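Local coordinates for protein GDP-perosamine synthase (Caulobacter crescentus, PDB 3BN1) that makes GDP-perosamine for lipopolysaccharide O-antigen by transferring the amino group of L-glutamate to GDP-4-keto-6-deoxy-D-mannose, with pyridoxal 5'-phosphate as cofactor, at residues V292-G295 with E296-T300. Sequence-based numbering, arbitrary orientation.
With NA (sodium ion), chain F.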
# COMPACT_ATOMS: atom_id res chain seq x y z
N VAL A 292 -18.38 -12.38 -22.80
CA VAL A 292 -19.18 -13.40 -23.46
C VAL A 292 -18.67 -14.77 -23.00
O VAL A 292 -17.56 -14.87 -22.44
CB VAL A 292 -19.03 -13.43 -25.02
CG1 VAL A 292 -19.61 -12.22 -25.74
CG2 VAL A 292 -17.61 -13.67 -25.48
N ARG A 293 -19.45 -15.82 -23.28
CA ARG A 293 -19.02 -17.19 -23.03
C ARG A 293 -19.12 -17.77 -24.43
O ARG A 293 -20.09 -17.56 -25.18
CB ARG A 293 -19.85 -17.99 -22.00
CG ARG A 293 -19.90 -17.24 -20.67
CD ARG A 293 -20.75 -17.95 -19.62
NE ARG A 293 -20.31 -19.32 -19.46
CZ ARG A 293 -20.89 -20.25 -18.70
NH1 ARG A 293 -21.96 -19.96 -17.98
NH2 ARG A 293 -20.40 -21.50 -18.69
N LEU A 294 -18.00 -18.37 -24.79
CA LEU A 294 -17.87 -18.96 -26.09
C LEU A 294 -18.89 -20.05 -26.22
O LEU A 294 -19.23 -20.76 -25.26
CB LEU A 294 -16.46 -19.50 -26.31
CG LEU A 294 -15.40 -18.39 -26.28
CD1 LEU A 294 -14.31 -18.87 -27.18
CD2 LEU A 294 -15.91 -17.00 -26.70
N GLY A 295 -19.33 -20.20 -27.48
CA GLY A 295 -20.32 -21.20 -27.85
C GLY A 295 -19.70 -22.57 -27.66
O GLY A 295 -18.51 -22.80 -27.95
N GLU A 296 -20.51 -23.49 -27.16
CA GLU A 296 -19.96 -24.82 -26.90
C GLU A 296 -19.62 -25.54 -28.18
O GLU A 296 -18.81 -26.46 -28.23
CB GLU A 296 -20.93 -25.67 -26.10
CG GLU A 296 -22.14 -24.91 -25.63
CD GLU A 296 -23.22 -25.80 -25.01
OE1 GLU A 296 -23.72 -26.70 -25.74
OE2 GLU A 296 -23.58 -25.61 -23.82
N GLY A 297 -20.31 -25.12 -29.23
CA GLY A 297 -20.17 -25.71 -30.54
C GLY A 297 -18.84 -25.42 -31.16
O GLY A 297 -18.49 -26.06 -32.13
N LEU A 298 -18.12 -24.42 -30.67
CA LEU A 298 -16.84 -24.10 -31.32
C LEU A 298 -15.87 -25.25 -31.27
O LEU A 298 -16.04 -26.13 -30.43
CB LEU A 298 -16.23 -22.84 -30.69
CG LEU A 298 -17.17 -21.64 -30.90
CD1 LEU A 298 -16.49 -20.52 -30.16
CD2 LEU A 298 -17.32 -21.18 -32.32
N SER A 299 -14.87 -25.27 -32.16
CA SER A 299 -13.82 -26.32 -32.16
C SER A 299 -12.60 -25.69 -31.45
O SER A 299 -11.84 -26.32 -30.71
CB SER A 299 -13.40 -26.73 -33.60
OG SER A 299 -12.69 -25.66 -34.26
N THR A 300 -12.42 -24.40 -31.67
CA THR A 300 -11.38 -23.62 -31.02
C THR A 300 -11.50 -23.54 -29.50
O THR A 300 -12.56 -23.79 -28.93
CB THR A 300 -11.30 -22.21 -31.63
OG1 THR A 300 -10.02 -21.65 -31.34
CG2 THR A 300 -12.48 -21.25 -31.19
NA NA F . -16.30 -26.63 -28.01
O HOH W 1 -13.54 -26.08 -27.65
O HOH W 2 -16.46 -28.76 -29.31
O HOH W 3 -16.73 -24.16 -27.10
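Leu-294 and Leu-298 share the same first torsion (chi1 -63° and -61°), each CG standing anti to its carbonyl carbon and beside the backbone N, and this brings the two side chains together across the turn, crossing at about a right angle. The meeting is light: CD1 of Leu-298 lies 4.0 Å from CB of Leu-294, and the CD1 methyls of both leucines are equally near. Leu-298 CG also lies 3.4 Å from Gly-295 O. Beyond the pair, Leu-294 packs on Val-305 of helix 302-311, and Leu-298 touches Arg-273 and Leu-372. The turn is closed by one hydrogen bond, Leu-298 N to Gly-295 O, 3.2 Å long. Its N-H points fairly straight at the oxygen, yet the donor sits well above the carbonyl plane. The CB of Glu-296 points away from the 292-295 segment, and the chain is extended beyond CG. Its contribution to the sodium ion comes instead from the main chain: Glu-296 O and Leu-298 O each bind the metal at 2.5 Å, gripping it from two carbonyls separated by one residue. Three waters also bind the ion, and water 1 donates a hydrogen bond to Thr-300 O at 2.8 Å, tying the next part of the loop to the ion's hydration shell. Strand 290-294 of the four-stranded antiparallel sheet thus runs into a type I beta turn from Gly-295 to Leu-298, which leads toward helix 302-311 and carries at the protein surface a sodium site built of main-chain carbonyls and water.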